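Condensin complex subunit 3 (Schizosaccharomyces pombe, PDB 5OQR) serves as a regulatory subunit of condensin, the complex required to convert interphase chromatin into condensed, mitotic-like chromosomes. Local coordinates at residues A[172-175]-A[176-179]; A[200-203]-A[204-207]; A[235-239]-A[240-244]. All coordinates share one frame; numbering follows the deposited sequence.

Overall arrangement
Running from the N terminus, the chain meets contacts 1, 2 and 3 in series; none nests in or crosses another. Each joins two adjoining segments at the start of a helix: contacts 1 and 2 each close one turn, at the heads of helices 173-182 and 202-212, and contact 3 closes the short loop that leads into helix 240-257. The three helix starts lie side by side, with contact 2 in the middle and its centre about 10 Å from the centre of either neighbour. Asn-204 and Cys-207 meet the first helix through Ser-173 and Arg-177; Arg-205 pairs with Asp-237 before the third. Contacts 1 and 3 do not touch, their nearest atoms being about 11 Å apart.

Contact 1. Residues A[172-175]-A[176-179]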
ATOM      1  N   SER A 172      10.184  17.461  -1.946  1.00 82.35           N
ATOM      2  CA  SER A 172      10.174  17.419  -3.403  1.00 80.33           C
ATOM      3  C   SER A 172      10.593  16.036  -3.882  1.00 70.88           C
ATOM      4  O   SER A 172      11.611  15.498  -3.434  1.00 68.73           O
ATOM      5  CB  SER A 172      11.106  18.484  -3.982  1.00 78.89           C
ATOM      6  OG  SER A 172      11.192  18.369  -5.392  1.00 74.77           O
ATOM      7  N   SER A 173       9.806  15.466  -4.796  1.00 61.71           N
ATOM      8  CA  SER A 173      10.103  14.130  -5.299  1.00 71.46           C
ATOM      9  C   SER A 173      11.351  14.132  -6.174  1.00 72.44           C
ATOM     10  O   SER A 173      12.194  13.234  -6.062  1.00 67.54           O
ATOM     11  CB  SER A 173       8.905  13.587  -6.077  1.00 69.35           C
ATOM     12  OG  SER A 173       8.518  14.475  -7.108  1.00 78.51           O
ATOM     13  N   GLU A 174      11.489  15.131  -7.049  1.00 80.34           N
ATOM     14  CA  GLU A 174      12.657  15.190  -7.921  1.00 73.06           C
ATOM     15  C   GLU A 174      13.943  15.258  -7.110  1.00 61.81           C
ATOM     16  O   GLU A 174      14.963  14.680  -7.503  1.00 67.67           O
ATOM     17  CB  GLU A 174      12.555  16.393  -8.856  1.00 78.79           C
ATOM     18  CG  GLU A 174      11.435  16.292  -9.875  1.00 88.07           C
ATOM     19  CD  GLU A 174      11.408  17.471 -10.825  1.00118.15           C
ATOM     20  OE1 GLU A 174      12.168  18.436 -10.600  1.00128.44           O
ATOM     21  OE2 GLU A 174      10.629  17.433 -11.800  1.00130.66           O
ATOM     22  N   VAL A 175      13.920  15.963  -5.980  1.00 65.62           N
ATOM     23  CA  VAL A 175      15.105  16.042  -5.136  1.00 70.77           C
ATOM     24  C   VAL A 175      15.424  14.672  -4.555  1.00 65.72           C
ATOM     25  O   VAL A 175      16.550  14.177  -4.673  1.00 66.42           O
ATOM     26  CB  VAL A 175      14.915  17.093  -4.028  1.00 73.55           C
ATOM     27  CG1 VAL A 175      16.200  17.259  -3.225  1.00 73.63           C
ATOM     28  CG2 VAL A 175      14.490  18.429  -4.622  1.00 69.64           C
ATOM     29  N   ARG A 176      14.433  14.037  -3.925  1.00 72.38           N
ATOM     30  CA  ARG A 176      14.633  12.698  -3.379  1.00 76.31           C
ATOM     31  C   ARG A 176      15.219  11.761  -4.428  1.00 70.16           C
ATOM     32  O   ARG A 176      16.157  11.007  -4.150  1.00 61.64           O
ATOM     33  CB  ARG A 176      13.310  12.146  -2.850  1.00 75.74           C
ATOM     34  CG  ARG A 176      12.795  12.851  -1.610  1.00 77.76           C
ATOM     35  CD  ARG A 176      11.708  12.043  -0.919  1.00 74.61           C
ATOM     36  NE  ARG A 176      10.543  11.822  -1.773  1.00 71.10           N
ATOM     37  CZ  ARG A 176       9.616  12.738  -2.028  1.00 77.39           C
ATOM     38  NH1 ARG A 176       8.589  12.445  -2.814  1.00 67.35           N
ATOM     39  NH2 ARG A 176       9.719  13.954  -1.513  1.00 88.90           N
ATOM     40  N   ARG A 177      14.677  11.800  -5.647  1.00 65.74           N
ATOM     41  CA  ARG A 177      15.172  10.917  -6.698  1.00 69.11           C
ATOM     42  C   ARG A 177      16.638  11.190  -7.003  1.00 66.64           C
ATOM     43  O   ARG A 177      17.419  10.257  -7.220  1.00 72.31           O
ATOM     44  CB  ARG A 177      14.324  11.070  -7.960  1.00 68.82           C
ATOM     45  CG  ARG A 177      14.831  10.235  -9.123  1.00 71.93           C
ATOM     46  CD  ARG A 177      13.749   9.934 -10.146  1.00 66.11           C
ATOM     47  NE  ARG A 177      13.460  11.073 -11.016  1.00 86.84           N
ATOM     48  CZ  ARG A 177      12.399  11.868 -10.921  1.00 93.88           C
ATOM     49  NH1 ARG A 177      11.480  11.674  -9.983  1.00 84.32           N
ATOM     50  NH2 ARG A 177      12.248  12.869 -11.779  1.00 99.82           N
ATOM     51  N   SER A 178      17.031  12.464  -7.028  1.00 68.68           N
ATOM     52  CA  SER A 178      18.430  12.794  -7.275  1.00 68.73           C
ATOM     53  C   SER A 178      19.323  12.223  -6.184  1.00 66.78           C
ATOM     54  O   SER A 178      20.387  11.662  -6.470  1.00 64.19           O
ATOM     55  CB  SER A 178      18.601  14.309  -7.373  1.00 69.22           C
ATOM     56  OG  SER A 178      19.921  14.645  -7.759  1.00 67.19           O
ATOM     57  N   VAL A 179      18.908  12.358  -4.922  1.00 66.46           N
ATOM     58  CA  VAL A 179      19.655  11.746  -3.827  1.00 70.82           C
ATOM     59  C   VAL A 179      19.634  10.232  -3.973  1.00 76.51           C
ATOM     60  O   VAL A 179      20.640   9.549  -3.741  1.00 69.86           O
ATOM     61  CB  VAL A 179      19.078  12.180  -2.466  1.00 71.97           C
ATOM     62  CG1 VAL A 179      20.005  11.755  -1.347  1.00 80.17           C
ATOM     63  CG2 VAL A 179      18.847  13.686  -2.410  1.00 73.14           C
TER
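Arg-176 folds back over the first turn of its own helix, and its side chain is the one to follow. Arg-176 CB starts 3.6 Å from Ser-173 O. Arg-176 CG lies beside the backbone N, anti to the carbonyl carbon (chi1 -69°), which takes it back toward the helix start and within 3.4 Å of Ser-172 O. The chain then bends at chi3, so that the guanidinium, NE included, swings across the N-terminal end instead of running on outward. Arg-176 CZ comes 3.6 Å from Ser-173 CA, which sits over one face of the flat group, toward its rim. Of the two tips, Arg-176 NH1 packs against Ser-173 CB at 3.5 Å, while Arg-176 NH2 lies close to Ser-172 O but is badly aimed for a bond and donates to Asp-170 O. NE forms a salt bridge with Asp-199, so the group is held from more than one side and its rotation is restricted.

Beneath it, backbone bonds build the first turn: Arg-176 N bonds to Ser-172 O, and Arg-177 N reaches Ser-173 O at 2.9 Å. The neighbouring Arg-177 bends at chi3 as well, and its guanidinium has Glu-174 CA over one face. Arg-177 NH2 stands 4.0 Å from Glu-174 CG, with the carboxylate plane turned 76° from the guanidinium, and the two groups stay too far apart for a salt bridge; Arg-177 NH1 bonds to Asn-204 instead. With Ser-172 at the N-cap position, this is the N-terminal turn of an alpha-helix in HEAT repeat 4, its buried Val-179 packed on helix 158-169.

Contact 2. Residues A[200-203]-A[204-207]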
ATOM      1  N   VAL A 200       5.891   8.107  -2.395  1.00 66.14           N
ATOM      2  CA  VAL A 200       4.581   8.503  -2.902  1.00 69.34           C
ATOM      3  C   VAL A 200       4.624   8.649  -4.415  1.00 69.83           C
ATOM      4  O   VAL A 200       3.606   8.471  -5.094  1.00 66.88           O
ATOM      5  CB  VAL A 200       4.094   9.810  -2.247  1.00 82.96           C
ATOM      6  CG1 VAL A 200       2.611  10.005  -2.505  1.00 85.30           C
ATOM      7  CG2 VAL A 200       4.380   9.822  -0.765  1.00 93.63           C
ATOM      8  N   ASP A 201       5.788   8.979  -4.965  1.00 65.20           N
ATOM      9  CA  ASP A 201       5.939   9.186  -6.397  1.00 66.79           C
ATOM     10  C   ASP A 201       6.318   7.873  -7.069  1.00 63.42           C
ATOM     11  O   ASP A 201       7.252   7.191  -6.636  1.00 60.28           O
ATOM     12  CB  ASP A 201       6.999  10.252  -6.674  1.00 73.31           C
ATOM     13  CG  ASP A 201       7.210  10.492  -8.154  1.00 74.89           C
ATOM     14  OD1 ASP A 201       8.076   9.816  -8.741  1.00 76.05           O
ATOM     15  OD2 ASP A 201       6.508  11.350  -8.730  1.00 77.04           O
ATOM     16  N   ALA A 202       5.586   7.524  -8.129  1.00 57.79           N
ATOM     17  CA  ALA A 202       5.830   6.260  -8.814  1.00 50.49           C
ATOM     18  C   ALA A 202       7.237   6.206  -9.397  1.00 55.54           C
ATOM     19  O   ALA A 202       7.902   5.166  -9.331  1.00 52.09           O
ATOM     20  CB  ALA A 202       4.789   6.054  -9.913  1.00 60.11           C
ATOM     21  N   ALA A 203       7.706   7.314  -9.975  1.00 60.65           N
ATOM     22  CA  ALA A 203       9.030   7.314 -10.590  1.00 64.44           C
ATOM     23  C   ALA A 203      10.111   7.010  -9.563  1.00 55.78           C
ATOM     24  O   ALA A 203      11.080   6.303  -9.863  1.00 58.91           O
ATOM     25  CB  ALA A 203       9.297   8.655 -11.275  1.00 72.96           C
ATOM     26  N   ASN A 204       9.966   7.532  -8.344  1.00 52.55           N
ATOM     27  CA  ASN A 204      10.943   7.239  -7.302  1.00 60.72           C
ATOM     28  C   ASN A 204      10.920   5.763  -6.930  1.00 51.88           C
ATOM     29  O   ASN A 204      11.976   5.143  -6.758  1.00 48.61           O
ATOM     30  CB  ASN A 204      10.679   8.104  -6.072  1.00 73.41           C
ATOM     31  CG  ASN A 204      10.788   9.583  -6.368  1.00 68.33           C
ATOM     32  OD1 ASN A 204      10.359  10.049  -7.424  1.00 76.81           O
ATOM     33  ND2 ASN A 204      11.374  10.330  -5.442  1.00 74.32           N
ATOM     34  N   ARG A 205       9.726   5.185  -6.797  1.00 56.46           N
ATOM     35  CA  ARG A 205       9.619   3.752  -6.542  1.00 49.32           C
ATOM     36  C   ARG A 205      10.288   2.955  -7.652  1.00 43.42           C
ATOM     37  O   ARG A 205      11.102   2.064  -7.392  1.00 39.69           O
ATOM     38  CB  ARG A 205       8.150   3.354  -6.411  1.00 47.75           C
ATOM     39  CG  ARG A 205       7.524   3.720  -5.083  1.00 47.85           C
ATOM     40  CD  ARG A 205       6.096   3.220  -4.986  1.00 45.55           C
ATOM     41  NE  ARG A 205       5.128   4.305  -5.155  1.00 48.67           N
ATOM     42  CZ  ARG A 205       4.131   4.325  -6.037  1.00 48.93           C
ATOM     43  NH1 ARG A 205       3.320   5.374  -6.083  1.00 58.23           N
ATOM     44  NH2 ARG A 205       3.920   3.309  -6.860  1.00 45.21           N
ATOM     45  N   LYS A 206       9.955   3.270  -8.902  1.00 48.74           N
ATOM     46  CA  LYS A 206      10.533   2.553 -10.031  1.00 46.36           C
ATOM     47  C   LYS A 206      12.050   2.675 -10.062  1.00 47.50           C
ATOM     48  O   LYS A 206      12.738   1.744 -10.493  1.00 45.57           O
ATOM     49  CB  LYS A 206       9.932   3.079 -11.331  1.00 48.98           C
ATOM     50  CG  LYS A 206      10.603   2.564 -12.575  1.00 41.66           C
ATOM     51  CD  LYS A 206       9.766   2.876 -13.785  1.00 52.74           C
ATOM     52  CE  LYS A 206      10.617   3.025 -15.019  1.00 71.36           C
ATOM     53  NZ  LYS A 206      11.365   1.788 -15.364  1.00 78.67           N
ATOM     54  N   CYS A 207      12.591   3.810  -9.617  1.00 56.36           N
ATOM     55  CA  CYS A 207      14.037   3.991  -9.637  1.00 60.06           C
ATOM     56  C   CYS A 207      14.741   2.986  -8.736  1.00 45.77           C
ATOM     57  O   CYS A 207      15.863   2.566  -9.039  1.00 45.69           O
ATOM     58  CB  CYS A 207      14.397   5.416  -9.217  1.00 59.12           C
ATOM     59  SG  CYS A 207      14.690   6.526 -10.605  1.00 89.95           S
TER
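Asp-201 caps helix 202-212 by holding Asn-204 in its first turn: Asp-201 OD1 accepts from Asn-204 N at 3.0 Å, through the lone pair that points away from the other carboxylate oxygen. The carboxylate gets there because CG stands anti to the aspartate's own backbone N (chi1 179°), which carries it alongside the first turn. Behind the cap the main-chain bonds take over, Arg-205 N to Asp-201 O and Lys-206 N to Ala-202 O, the latter 2.8 Å long.

A second polar link runs from the side chain of Arg-205. Arg-205 NH1 donates to Val-200 O at 3.3 Å; the oxygen lies near the guanidinium plane, but the nitrogen sits above the carbonyl plane, off the lone pairs. NE is bound to Asp-199 O and NH2 forms a salt bridge with Asp-237 OD1, so each nitrogen of the group has an acceptor.

Packing adds to this. The bend at chi3 lays the Arg-205 guanidinium over the helix start, with Ala-202 CA 3.7 Å above its plane and over its centre. Cys-207 SG rests 3.7 Å from Ala-203 O.

Helix 202-212 lies between two others: the amide of Asn-204 bonds to Ser-173 and Arg-177 of helix 173-182, while Ala-202, Arg-205 and Lys-206 pack on Val-242 of helix 240-257. Another protein's chain in the assembly packs against Val-200 and Arg-205.

Contact 3. Residues A[235-239]-A[240-244]; sequences LNDRD and ESVEK
Asp-239 OD1 receives the backbone N of Ser-241 at 2.7 Å, from the anti side of the oxygen and 16° out of the carboxylate plane. The same oxygen, Asp-239 OD1, takes a second, weak bond from Val-242 N at 3.5 Å, so one carboxylate oxygen serves two N-H groups of the first turn. CG anti to the backbone N (chi1 -171°) places the carboxylate beside these groups, the usual stance of an aspartate N-cap. The carbonyl oxygen, Asp-239 O, carries the turn onward, accepting from Glu-243 N at 3.1 Å.

Upstream, Asp-237 OD1 accepts from Asp-239 N at 2.8 Å, which makes an Asx turn; this oxygen is likewise met on the anti side, though 29° out of plane. One aspartate thus holds the backbone of the next, which caps the helix. The same Asp-237 oxygen also holds Arg-205 of helix 202-212.

The van der Waals packing centres on Val-242, whose side chain crosses that of Asp-237. Val-242 CB lies 3.4 Å from Asp-237 OD1 and CG1 lies against the carboxylate carbon, while Val-242 CG2 is 3.8 Å from Asp-239 CB. Glu-243 bends at chi2, and its CG comes 3.5 Å from Leu-235 O, so the side chain reaches back across the loop to where 235-239 begins.

All this lies within HEAT repeat 5, where the 235-239 segment leads from helix 224-235 into helix 240-257. Leu-235 and Glu-243 meet helix 275-288, whereas Asp-239 and Val-242 pack on helix 202-212.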
ATOM      1  N   LEU A 235       6.166  -6.366  -6.651  1.00 39.31           N
ATOM      2  CA  LEU A 235       5.260  -7.153  -7.479  1.00 38.53           C
ATOM      3  C   LEU A 235       3.792  -6.871  -7.193  1.00 41.25           C
ATOM      4  O   LEU A 235       2.940  -7.271  -7.993  1.00 37.58           O
ATOM      5  CB  LEU A 235       5.548  -8.640  -7.285  1.00 39.48           C
ATOM      6  CG  LEU A 235       7.010  -9.051  -7.466  1.00 35.47           C
ATOM      7  CD1 LEU A 235       7.143 -10.551  -7.303  1.00 36.88           C
ATOM      8  CD2 LEU A 235       7.548  -8.608  -8.818  1.00 28.59           C
ATOM      9  N   ASN A 236       3.477  -6.203  -6.086  1.00 45.67           N
ATOM     10  CA  ASN A 236       2.110  -5.821  -5.761  1.00 45.87           C
ATOM     11  C   ASN A 236       1.863  -4.332  -5.959  1.00 43.73           C
ATOM     12  O   ASN A 236       0.794  -3.837  -5.590  1.00 50.28           O
ATOM     13  CB  ASN A 236       1.784  -6.212  -4.317  1.00 47.07           C
ATOM     14  CG  ASN A 236       1.526  -7.695  -4.159  1.00 44.89           C
ATOM     15  OD1 ASN A 236       0.731  -8.278  -4.893  1.00 51.01           O
ATOM     16  ND2 ASN A 236       2.205  -8.314  -3.203  1.00 44.60           N
ATOM     17  N   ASP A 237       2.816  -3.611  -6.541  1.00 42.99           N
ATOM     18  CA  ASP A 237       2.710  -2.163  -6.616  1.00 51.90           C
ATOM     19  C   ASP A 237       1.513  -1.745  -7.464  1.00 49.33           C
ATOM     20  O   ASP A 237       1.119  -2.428  -8.411  1.00 47.89           O
ATOM     21  CB  ASP A 237       3.989  -1.565  -7.194  1.00 54.87           C
ATOM     22  CG  ASP A 237       4.066  -0.065  -7.001  1.00 53.94           C
ATOM     23  OD1 ASP A 237       3.579   0.675  -7.881  1.00 51.48           O
ATOM     24  OD2 ASP A 237       4.603   0.374  -5.962  1.00 48.17           O
ATOM     25  N   ARG A 238       0.939  -0.595  -7.111  1.00 55.03           N
ATOM     26  CA  ARG A 238      -0.268  -0.120  -7.778  1.00 54.86           C
ATOM     27  C   ARG A 238       0.030   0.421  -9.170  1.00 57.79           C
ATOM     28  O   ARG A 238      -0.844   0.392 -10.043  1.00 54.12           O
ATOM     29  CB  ARG A 238      -0.937   0.960  -6.932  1.00 73.87           C
ATOM     30  CG  ARG A 238      -1.218   0.546  -5.496  1.00 88.22           C
ATOM     31  CD  ARG A 238      -2.478  -0.290  -5.393  1.00 97.21           C
ATOM     32  NE  ARG A 238      -2.693  -0.777  -4.034  1.00108.24           N
ATOM     33  CZ  ARG A 238      -3.852  -1.238  -3.573  1.00110.41           C
ATOM     34  NH1 ARG A 238      -4.922  -1.270  -4.358  1.00112.44           N
ATOM     35  NH2 ARG A 238      -3.946  -1.660  -2.320  1.00115.55           N
ATOM     36  N   ASP A 239       1.242   0.921  -9.397  1.00 62.56           N
ATOM     37  CA  ASP A 239       1.599   1.522 -10.674  1.00 59.23           C
ATOM     38  C   ASP A 239       2.100   0.452 -11.633  1.00 47.88           C
ATOM     39  O   ASP A 239       2.947  -0.371 -11.272  1.00 52.08           O
ATOM     40  CB  ASP A 239       2.667   2.600 -10.489  1.00 64.52           C
ATOM     41  CG  ASP A 239       2.901   3.408 -11.753  1.00 61.94           C
ATOM     42  OD1 ASP A 239       3.506   2.869 -12.702  1.00 60.01           O
ATOM     43  OD2 ASP A 239       2.482   4.583 -11.798  1.00 73.52           O
ATOM     44  N   GLU A 240       1.579   0.477 -12.859  1.00 50.82           N
ATOM     45  CA  GLU A 240       1.938  -0.531 -13.851  1.00 48.53           C
ATOM     46  C   GLU A 240       3.430  -0.518 -14.160  1.00 48.74           C
ATOM     47  O   GLU A 240       4.010  -1.570 -14.451  1.00 53.64           O
ATOM     48  CB  GLU A 240       1.131  -0.300 -15.129  1.00 54.82           C
ATOM     49  CG  GLU A 240       1.139  -1.463 -16.102  1.00 61.20           C
ATOM     50  CD  GLU A 240       0.267  -1.204 -17.321  1.00 75.22           C
ATOM     51  OE1 GLU A 240      -0.520  -0.236 -17.293  1.00 78.24           O
ATOM     52  OE2 GLU A 240       0.370  -1.966 -18.306  1.00 68.04           O
ATOM     53  N   SER A 241       4.070   0.651 -14.102  1.00 49.45           N
ATOM     54  CA  SER A 241       5.483   0.746 -14.462  1.00 43.02           C
ATOM     55  C   SER A 241       6.391   0.265 -13.338  1.00 37.02           C
ATOM     56  O   SER A 241       7.363  -0.455 -13.592  1.00 38.31           O
ATOM     57  CB  SER A 241       5.834   2.184 -14.839  1.00 43.64           C
ATOM     58  OG  SER A 241       5.372   2.493 -16.139  1.00 52.05           O
ATOM     59  N   VAL A 242       6.112   0.666 -12.098  1.00 39.91           N
ATOM     60  CA  VAL A 242       6.909   0.194 -10.970  1.00 40.59           C
ATOM     61  C   VAL A 242       6.824  -1.323 -10.878  1.00 42.73           C
ATOM     62  O   VAL A 242       7.832  -2.015 -10.689  1.00 38.90           O
ATOM     63  CB  VAL A 242       6.446   0.857  -9.659  1.00 43.58           C
ATOM     64  CG1 VAL A 242       7.365   0.463  -8.516  1.00 40.71           C
ATOM     65  CG2 VAL A 242       6.385   2.375  -9.801  1.00 45.41           C
ATOM     66  N   GLU A 243       5.612  -1.859 -11.010  1.00 46.29           N
ATOM     67  CA  GLU A 243       5.424  -3.302 -10.947  1.00 41.61           C
ATOM     68  C   GLU A 243       6.199  -4.001 -12.057  1.00 40.99           C
ATOM     69  O   GLU A 243       6.735  -5.096 -11.857  1.00 37.82           O
ATOM     70  CB  GLU A 243       3.932  -3.622 -11.030  1.00 50.78           C
ATOM     71  CG  GLU A 243       3.581  -5.049 -10.677  1.00 63.81           C
ATOM     72  CD  GLU A 243       3.412  -5.918 -11.903  1.00 70.92           C
ATOM     73  OE1 GLU A 243       2.461  -5.675 -12.674  1.00 86.48           O
ATOM     74  OE2 GLU A 243       4.235  -6.833 -12.103  1.00 69.31           O
ATOM     75  N   LYS A 244       6.277  -3.375 -13.233  1.00 44.21           N
ATOM     76  CA  LYS A 244       7.021  -3.964 -14.342  1.00 37.94           C
ATOM     77  C   LYS A 244       8.520  -3.930 -14.079  1.00 35.83           C
ATOM     78  O   LYS A 244       9.241  -4.865 -14.446  1.00 36.07           O
ATOM     79  CB  LYS A 244       6.696  -3.225 -15.639  1.00 39.03           C
ATOM     80  CG  LYS A 244       6.493  -4.120 -16.841  1.00 38.39           C
ATOM     81  CD  LYS A 244       7.703  -4.982 -17.132  1.00 42.58           C
ATOM     82  CE  LYS A 244       7.530  -5.722 -18.448  1.00 42.03           C
ATOM     83  NZ  LYS A 244       8.592  -6.736 -18.675  1.00 39.47           N
TER